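Local coordinates for phenylacetic acid degradation-related protein (Silicibacter sp., PDB 2QWZ) that probably acts as a hot-dog-fold thioesterase that hydrolyses acyl thioesters, at residues V99-S104 with T150-I155. Numbering follows the deposited sequence.
Sequences VTTNAS and TMTYSI
V99 and S154 pair in an antiparallel ladder broken by a classic beta bulge, joining strand 99-107, outermost in this chain of the hot-dog-fold sheet, to strand 147-154. Their backbones exchange two bonds, V99 N to S154 O (2.8 Å) and S154 N to V99 O. T100 lies beside Y153 on the face turned to helix 73-92, its OG1 set anti to the carbonyl carbon (chi1 -38°) and 3.4 Å from CE2 of the Y153 ring, approaching obliquely; the tyrosine hydroxyl bonds D81 on that helix. Replacing T100 with alanine takes away OG1 and CG2, and that side of the Y153 ring is likely to be less firmly packed. At the bulge, T101 and N102 both face T152: T101 N (3.0 Å) and N102 N (3.3 Å) reach T152 O from the same face of its carbonyl plane, the second from well above it. T101 CG2 meanwhile presses on S154 CB at 3.3 Å, tight for two carbons. N102 O accepts T152 N, restoring the pairing beyond the bulge, while one water donates to N102 OD1 and bonds T152 OG1 at 2.6 Å. N102 to S104 also pair with a strand of a second subunit, carrying the sheet across the interface. A103 CB rests against the selenium of selenomethionine M151 (3.5 Å), whose chain bends at chi2 and chi3. S104 and T150 form the next hydrogen-bonded pair, S104 N lying 2.9 Å from T150 O.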
ATOM      1  N   VAL A  99      -2.299  -6.921 -16.609  1.00 40.96           N
ATOM      2  CA  VAL A  99      -2.281  -5.467 -16.479  1.00 39.36           C
ATOM      3  C   VAL A  99      -2.035  -5.074 -15.023  1.00 33.65           C
ATOM      4  O   VAL A  99      -2.735  -5.517 -14.142  1.00 34.46           O
ATOM      5  CB  VAL A  99      -3.621  -4.887 -16.962  1.00 37.43           C
ATOM      6  CG1 VAL A  99      -3.572  -3.390 -17.067  1.00 38.25           C
ATOM      7  CG2 VAL A  99      -3.993  -5.503 -18.329  1.00 45.72           C
ATOM      8  N   THR A 100      -1.026  -4.263 -14.756  1.00 35.68           N
ATOM      9  CA  THR A 100      -0.743  -3.822 -13.369  1.00 29.35           C
ATOM     10  C   THR A 100      -1.911  -2.990 -12.821  1.00 31.11           C
ATOM     11  O   THR A 100      -2.358  -2.035 -13.458  1.00 37.39           O
ATOM     12  CB  THR A 100       0.505  -2.973 -13.334  1.00 32.78           C
ATOM     13  OG1 THR A 100       1.442  -3.503 -14.251  1.00 38.74           O
ATOM     14  CG2 THR A 100       1.148  -2.982 -11.927  1.00 15.60           C
ATOM     15  N   THR A 101      -2.456  -3.379 -11.680  1.00 29.97           N
ATOM     16  CA  THR A 101      -3.527  -2.623 -11.019  1.00 25.62           C
ATOM     17  C   THR A 101      -3.062  -1.946  -9.740  1.00 26.90           C
ATOM     18  O   THR A 101      -3.597  -0.891  -9.357  1.00 24.71           O
ATOM     19  CB  THR A 101      -4.667  -3.530 -10.633  1.00 30.70           C
ATOM     20  OG1 THR A 101      -4.174  -4.504  -9.714  1.00 27.90           O
ATOM     21  CG2 THR A 101      -5.296  -4.238 -11.906  1.00 25.57           C
ATOM     22  N   ASN A 102      -2.110  -2.562  -9.048  1.00 25.89           N
ATOM     23  CA  ASN A 102      -1.577  -1.935  -7.839  1.00 28.34           C
ATOM     24  C   ASN A 102      -0.139  -2.233  -7.659  1.00 26.28           C
ATOM     25  O   ASN A 102       0.325  -3.312  -8.031  1.00 24.26           O
ATOM     26  CB  ASN A 102      -2.342  -2.377  -6.585  1.00 32.30           C
ATOM     27  CG  ASN A 102      -1.677  -1.874  -5.289  1.00 40.95           C
ATOM     28  OD1 ASN A 102      -1.202  -2.678  -4.502  1.00 38.10           O
ATOM     29  ND2 ASN A 102      -1.659  -0.543  -5.072  1.00 39.28           N
ATOM     30  N   ALA A 103       0.572  -1.266  -7.064  1.00 30.94           N
ATOM     31  CA  ALA A 103       1.972  -1.414  -6.677  1.00 26.43           C
ATOM     32  C   ALA A 103       2.227  -0.713  -5.357  1.00 29.89           C
ATOM     33  O   ALA A 103       1.800   0.431  -5.154  1.00 31.80           O
ATOM     34  CB  ALA A 103       2.884  -0.751  -7.721  1.00 27.57           C
ATOM     35  N   SER A 104       2.958  -1.369  -4.464  1.00 26.93           N
ATOM     36  CA  SER A 104       3.389  -0.716  -3.269  1.00 26.64           C
ATOM     37  C   SER A 104       4.864  -0.981  -3.095  1.00 25.82           C
ATOM     38  O   SER A 104       5.399  -2.026  -3.529  1.00 29.46           O
ATOM     39  CB  SER A 104       2.566  -1.164  -2.065  1.00 28.27           C
ATOM     40  OG  SER A 104       2.936  -2.453  -1.650  1.00 45.08           O
ATOM     41  N   THR A 150       5.217  -5.051  -3.320  1.00 25.00           N
ATOM     42  CA  THR A 150       4.151  -5.954  -3.624  1.00 27.22           C
ATOM     43  C   THR A 150       3.552  -5.437  -4.914  1.00 26.57           C
ATOM     44  O   THR A 150       3.335  -4.228  -5.067  1.00 28.01           O
ATOM     45  CB  THR A 150       3.036  -5.952  -2.551  1.00 30.25           C
ATOM     46  OG1 THR A 150       3.614  -6.195  -1.256  1.00 27.23           O
ATOM     47  CG2 THR A 150       2.043  -7.022  -2.817  1.00 17.61           C
HETATM   48  N   MSE A 151       3.380  -6.326  -5.860  1.00 26.71           N
HETATM   49  CA  MSE A 151       2.777  -5.959  -7.122  1.00 26.72           C
HETATM   50  C   MSE A 151       1.634  -6.852  -7.304  1.00 25.29           C
HETATM   51  O   MSE A 151       1.773  -8.049  -7.047  1.00 23.35           O
HETATM   52  CB  MSE A 151       3.724  -6.205  -8.290  1.00 29.45           C
HETATM   53  CG  MSE A 151       4.988  -5.350  -8.318  1.00 21.37           C
HETATM   54 SE   MSE A 151       4.826  -3.498  -8.702  0.75 30.98          SE
HETATM   55  CE  MSE A 151       3.369  -3.622 -10.092  1.00 11.80           C
ATOM     56  N   THR A 152       0.537  -6.281  -7.829  1.00 29.71           N
ATOM     57  CA  THR A 152      -0.694  -6.977  -8.169  1.00 27.07           C
ATOM     58  C   THR A 152      -1.101  -6.633  -9.615  1.00 30.74           C
ATOM     59  O   THR A 152      -0.987  -5.473 -10.036  1.00 27.03           O
ATOM     60  CB  THR A 152      -1.833  -6.504  -7.226  1.00 31.18           C
ATOM     61  OG1 THR A 152      -1.441  -6.663  -5.859  1.00 21.69           O
ATOM     62  CG2 THR A 152      -3.060  -7.247  -7.428  1.00 14.40           C
ATOM     63  N   TYR A 153      -1.623  -7.640 -10.331  1.00 29.54           N
ATOM     64  CA  TYR A 153      -1.950  -7.570 -11.741  1.00 31.51           C
ATOM     65  C   TYR A 153      -3.344  -8.096 -11.986  1.00 30.03           C
ATOM     66  O   TYR A 153      -3.746  -9.094 -11.408  1.00 32.96           O
ATOM     67  CB  TYR A 153      -0.964  -8.419 -12.591  1.00 30.65           C
ATOM     68  CG  TYR A 153       0.433  -7.958 -12.402  1.00 27.31           C
ATOM     69  CD1 TYR A 153       1.184  -8.406 -11.342  1.00 24.28           C
ATOM     70  CD2 TYR A 153       1.000  -7.041 -13.271  1.00 26.22           C
ATOM     71  CE1 TYR A 153       2.455  -7.930 -11.132  1.00 29.66           C
ATOM     72  CE2 TYR A 153       2.291  -6.604 -13.094  1.00 23.91           C
ATOM     73  CZ  TYR A 153       2.993  -7.022 -12.014  1.00 27.51           C
ATOM     74  OH  TYR A 153       4.249  -6.537 -11.831  1.00 22.40           O
ATOM     75  N   SER A 154      -4.067  -7.424 -12.859  1.00 32.89           N
ATOM     76  CA  SER A 154      -5.335  -7.917 -13.340  1.00 37.05           C
ATOM     77  C   SER A 154      -5.067  -8.832 -14.511  1.00 39.57           C
ATOM     78  O   SER A 154      -4.312  -8.477 -15.401  1.00 40.54           O
ATOM     79  CB  SER A 154      -6.236  -6.763 -13.768  1.00 38.38           C
ATOM     80  OG  SER A 154      -7.117  -7.180 -14.790  1.00 46.72           O
ATOM     81  N   ILE A 155      -5.659 -10.020 -14.480  1.00 44.91           N
ATOM     82  CA  ILE A 155      -5.642 -10.952 -15.595  1.00 50.95           C
ATOM     83  C   ILE A 155      -7.005 -10.924 -16.285  1.00 55.31           C
ATOM     84  O   ILE A 155      -7.984 -11.388 -15.718  1.00 57.23           O
ATOM     85  CB  ILE A 155      -5.495 -12.379 -15.128  1.00 50.12           C
ATOM     86  CG1 ILE A 155      -4.135 -12.628 -14.492  1.00 50.08           C
ATOM     87  CG2 ILE A 155      -5.784 -13.315 -16.320  1.00 54.60           C
ATOM     88  CD1 ILE A 155      -4.161 -13.879 -13.643  1.00 53.34           C
TER
HETATM   89  O   HOH W   1       0.020  -4.840  -4.690  1.00 32.09           O